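Local coordinates for hypothetical protein, similar to alpha-acetolactate decarboxylase (Staphylococcus aureus subsp. aureus, PDB 1XV2), which probably catalyses the zinc-dependent decarboxylation of alpha-acetolactate to acetoin, at residues Leu93-Asp96 with Asp97-Gln101; Gln101-Asn104 with Glu105-Ser108. One frame throughout, in Å; residues are numbered along the deposited sequence.

Contact 1. Residues Leu93-Asp96 with Asp97-Gln101; sequences LSQD and DVFAQ
S94 and D97 meet at the first turn of a helix, where the serine hydroxyl takes the place of a missing backbone acceptor. D97 N donates to S94 OG at 3.3 Å with an N-H...O angle of 158°, and OG is set for this by lying between the serine's own N and carbonyl carbon (chi1 63°). The return link passes through a water: S94 N donates to it at 2.8 Å, and the water donates to D97 OD2. Behind the cap the alpha-helical bonds start at once, V98 N to S94 O at 2.9 Å, then F99 N to Q95 O and A100 N to D96 O. The methyl V98 CG2 is wedged close to this turn, 3.1 Å from S94 O, and also touches L93 CB. One turn apart, Q95 runs obliquely past F99, its CG 3.4 Å from ring atom CE2. With CG anti to the backbone N and the rest of the chain extended, the glutamine amide is carried out along the ring at 18° to its plane. A weak hydrogen bond from Q95 NE2 to L191 O ties that amide to strand 187-195, while the F99 ring stacks on F175. F175 directly precedes the zinc ligand H176, yet the F99 side chain remains about 12 Å from the metal. The helix N-terminus would probably favour the negative charge of D97, its third residue. The arrangement is a serine N-cap, resembling a capping box whose second half is mediated by water, at a strand-to-helix junction.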
loop_
_atom_site.group_PDB
_atom_site.type_symbol
_atom_site.label_atom_id
_atom_site.label_comp_id
_atom_site.label_asym_id
_atom_site.label_seq_id
_atom_site.Cartn_x
_atom_site.Cartn_y
_atom_site.Cartn_z
ATOM N N LEU A 93 -22.206 2.793 24.832
ATOM C CA LEU A 93 -22.309 3.186 23.426
ATOM C C LEU A 93 -22.270 1.988 22.481
ATOM O O LEU A 93 -21.655 0.958 22.777
ATOM C CB LEU A 93 -21.175 4.144 23.051
ATOM C CG LEU A 93 -21.107 5.506 23.746
ATOM C CD1 LEU A 93 -19.907 6.276 23.211
ATOM C CD2 LEU A 93 -22.399 6.287 23.503
ATOM N N SER A 94 -22.929 2.146 21.337
ATOM C CA SER A 94 -22.992 1.110 20.314
ATOM C C SER A 94 -21.698 1.091 19.514
ATOM O O SER A 94 -20.887 2.010 19.619
ATOM C CB SER A 94 -24.154 1.391 19.364
ATOM O OG SER A 94 -23.948 2.621 18.692
ATOM N N GLN A 95 -21.513 0.049 18.707
ATOM C CA GLN A 95 -20.318 -0.054 17.886
ATOM C C GLN A 95 -20.210 1.164 16.963
ATOM O O GLN A 95 -19.163 1.810 16.902
ATOM C CB GLN A 95 -20.340 -1.350 17.065
ATOM C CG GLN A 95 -19.383 -1.342 15.887
ATOM C CD GLN A 95 -19.173 -2.719 15.281
ATOM O OE1 GLN A 95 -18.366 -3.510 15.771
ATOM N NE2 GLN A 95 -19.905 -3.013 14.213
ATOM N N ASP A 96 -21.292 1.481 16.258
ATOM C CA ASP A 96 -21.298 2.633 15.352
ATOM C C ASP A 96 -20.897 3.925 16.057
ATOM O O ASP A 96 -20.125 4.722 15.518
ATOM C CB ASP A 96 -22.682 2.843 14.731
ATOM C CG ASP A 96 -23.065 1.749 13.763
ATOM O OD1 ASP A 96 -22.163 1.169 13.127
ATOM O OD2 ASP A 96 -24.279 1.482 13.627
ATOM N N ASP A 97 -21.439 4.135 17.253
ATOM C CA ASP A 97 -21.144 5.343 18.018
ATOM C C ASP A 97 -19.704 5.359 18.516
ATOM O O ASP A 97 -19.104 6.425 18.659
ATOM C CB ASP A 97 -22.109 5.477 19.200
ATOM C CG ASP A 97 -23.515 5.853 18.766
ATOM O OD1 ASP A 97 -23.715 6.124 17.561
ATOM O OD2 ASP A 97 -24.419 5.889 19.629
ATOM N N VAL A 98 -19.158 4.174 18.782
ATOM C CA VAL A 98 -17.780 4.063 19.247
ATOM C C VAL A 98 -16.852 4.384 18.087
ATOM O O VAL A 98 -15.864 5.088 18.259
ATOM C CB VAL A 98 -17.460 2.645 19.781
ATOM C CG1 VAL A 98 -15.951 2.483 19.978
ATOM C CG2 VAL A 98 -18.175 2.419 21.102
ATOM N N PHE A 99 -17.177 3.872 16.901
ATOM C CA PHE A 99 -16.357 4.137 15.725
ATOM C C PHE A 99 -16.413 5.623 15.371
ATOM O O PHE A 99 -15.414 6.212 14.964
ATOM C CB PHE A 99 -16.830 3.315 14.521
ATOM C CG PHE A 99 -16.472 1.852 14.588
ATOM C CD1 PHE A 99 -15.384 1.411 15.335
ATOM C CD2 PHE A 99 -17.197 0.917 13.853
ATOM C CE1 PHE A 99 -15.020 0.058 15.350
ATOM C CE2 PHE A 99 -16.841 -0.439 13.858
ATOM C CZ PHE A 99 -15.751 -0.867 14.608
ATOM N N ALA A 100 -17.587 6.226 15.523
ATOM C CA ALA A 100 -17.748 7.647 15.214
ATOM C C ALA A 100 -16.852 8.484 16.119
ATOM O O ALA A 100 -16.335 9.519 15.703
ATOM C CB ALA A 100 -19.211 8.064 15.384
ATOM N N GLN A 101 -16.670 8.033 17.358
ATOM C CA GLN A 101 -15.815 8.743 18.304
ATOM C C GLN A 101 -14.360 8.628 17.856
ATOM O O GLN A 101 -13.625 9.617 17.826
ATOM C CB GLN A 101 -15.971 8.162 19.717
ATOM C CG GLN A 101 -17.350 8.372 20.325
ATOM C CD GLN A 101 -17.728 9.844 20.414
ATOM O OE1 GLN A 101 -17.041 10.632 21.061
ATOM N NE2 GLN A 101 -18.823 10.218 19.760
HETATM O O HOH W 1 -24.892 4.201 21.438
#

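Contact 2. Residues Gln101-Asn104 with Glu105-Ser108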
loop_
_atom_site.group_PDB
_atom_site.type_symbol
_atom_site.label_atom_id
_atom_site.label_comp_id
_atom_site.label_asym_id
_atom_site.label_seq_id
_atom_site.Cartn_x
_atom_site.Cartn_y
_atom_site.Cartn_z
ATOM N N GLN A 101 -16.670 8.033 17.358
ATOM C CA GLN A 101 -15.815 8.743 18.304
ATOM C C GLN A 101 -14.360 8.628 17.856
ATOM O O GLN A 101 -13.625 9.617 17.826
ATOM C CB GLN A 101 -15.971 8.162 19.717
ATOM C CG GLN A 101 -17.350 8.372 20.325
ATOM C CD GLN A 101 -17.728 9.844 20.414
ATOM O OE1 GLN A 101 -17.041 10.632 21.061
ATOM N NE2 GLN A 101 -18.823 10.218 19.760
ATOM N N ILE A 102 -13.952 7.413 17.507
ATOM C CA ILE A 102 -12.590 7.176 17.054
ATOM C C ILE A 102 -12.335 7.991 15.788
ATOM O O ILE A 102 -11.259 8.561 15.615
ATOM C CB ILE A 102 -12.356 5.668 16.788
ATOM C CG1 ILE A 102 -12.573 4.887 18.089
ATOM C CG2 ILE A 102 -10.943 5.436 16.269
ATOM C CD1 ILE A 102 -12.535 3.383 17.942
ATOM N N LYS A 103 -13.334 8.063 14.916
ATOM C CA LYS A 103 -13.208 8.827 13.679
ATOM C C LYS A 103 -13.005 10.307 13.993
ATOM O O LYS A 103 -12.388 11.040 13.219
ATOM C CB LYS A 103 -14.461 8.646 12.819
ATOM C CG LYS A 103 -14.628 7.244 12.250
ATOM C CD LYS A 103 -13.739 7.018 11.036
ATOM C CE LYS A 103 -14.193 7.893 9.873
ATOM N NZ LYS A 103 -13.435 7.631 8.622
ATOM N N ASN A 104 -13.521 10.739 15.141
ATOM C CA ASN A 104 -13.394 12.130 15.570
ATOM C C ASN A 104 -12.041 12.415 16.211
ATOM O O ASN A 104 -11.470 13.489 16.017
ATOM C CB ASN A 104 -14.493 12.475 16.583
ATOM C CG ASN A 104 -15.872 12.553 15.955
ATOM O OD1 ASN A 104 -16.884 12.557 16.659
ATOM N ND2 ASN A 104 -15.920 12.630 14.628
ATOM N N GLU A 105 -11.536 11.452 16.976
ATOM C CA GLU A 105 -10.269 11.615 17.676
ATOM C C GLU A 105 -9.006 11.281 16.885
ATOM O O GLU A 105 -7.926 11.766 17.218
ATOM C CB GLU A 105 -10.293 10.809 18.978
ATOM C CG GLU A 105 -11.411 11.223 19.924
ATOM C CD GLU A 105 -11.423 12.724 20.185
ATOM O OE1 GLU A 105 -10.389 13.262 20.633
ATOM O OE2 GLU A 105 -12.468 13.366 19.941
HETATM N N MSE A 106 -9.125 10.457 15.848
HETATM C CA MSE A 106 -7.952 10.114 15.048
HETATM C C MSE A 106 -7.437 11.363 14.341
HETATM O O MSE A 106 -8.187 12.320 14.136
HETATM C CB MSE A 106 -8.292 9.043 14.009
HETATM C CG MSE A 106 -9.342 9.455 12.995
HETATM SE SE MSE A 106 -9.538 8.161 11.566
HETATM C CE MSE A 106 -10.164 6.665 12.604
ATOM N N LEU A 107 -6.159 11.352 13.972
ATOM C CA LEU A 107 -5.545 12.488 13.292
ATOM C C LEU A 107 -6.156 12.748 11.922
ATOM O O LEU A 107 -6.359 13.897 11.530
ATOM C CB LEU A 107 -4.038 12.265 13.131
ATOM C CG LEU A 107 -3.319 13.270 12.223
ATOM C CD1 LEU A 107 -3.496 14.683 12.764
ATOM C CD2 LEU A 107 -1.840 12.911 12.133
ATOM N N SER A 108 -6.448 11.675 11.193
ATOM C CA SER A 108 -7.023 11.804 9.864
ATOM C C SER A 108 -7.527 10.474 9.324
ATOM O O SER A 108 -6.891 9.436 9.509
ATOM C CB SER A 108 -5.984 12.367 8.899
ATOM O OG SER A 108 -6.489 12.391 7.578
HETATM O O HOH W 2 -10.141 13.187 12.333
#
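Backbone bonds from E105 N to Q101 O and from M106 N to I102 O, both 2.9 Å, close the last turn of helix 95-105, after which M106 leaves helical geometry with psi 157°. This is a helix C-terminus at which the first residue beyond the helix folds its side chain back over the last turn. M106, a selenomethionine here, has CG set between its own N and carbonyl carbon (chi1 62°), which brings CG to 3.4 Å from both I102 O and K103 O. A bend at chi3 then carries the CE methyl back along the helix, where it meets I102 CG2 crosswise at 3.9 Å and lies beside K103 CD. F175 and F162 also touch M106 and K103, and I102 packs into the beta-sheet on V200, I202, V115 and I117. The polar ends reach elsewhere: K103 NZ forms a salt bridge with E109, and E105 OE1 one with K86. E105 CG rests 3.4 Å from Q101 O. Beyond the last helical bond, one water donates to K103 O at 3.2 Å and to M106 O at 2.8 Å, bridging the end of the helix and the departing chain.

Strand 86-94 delivers the chain to helix 95-105, and contact 1 closes the junction between them. The helix then runs on to contact 2, which finishes it and releases the chain into the loop before strand 113-118. The two contacts follow in series, neither nested nor crossing, with Q101 as the shared residue and centres about 11 Å apart. F175 of strand 174-181 is common to both surroundings, packed against F99 in the first and against I102, K103 and M106 in the second. They form the two ends of one helix, which packs on the antiparallel sheet through V98, F99, I102 and M106; just past it, L107 and S108 pack on V220 and F219 of the second subunit.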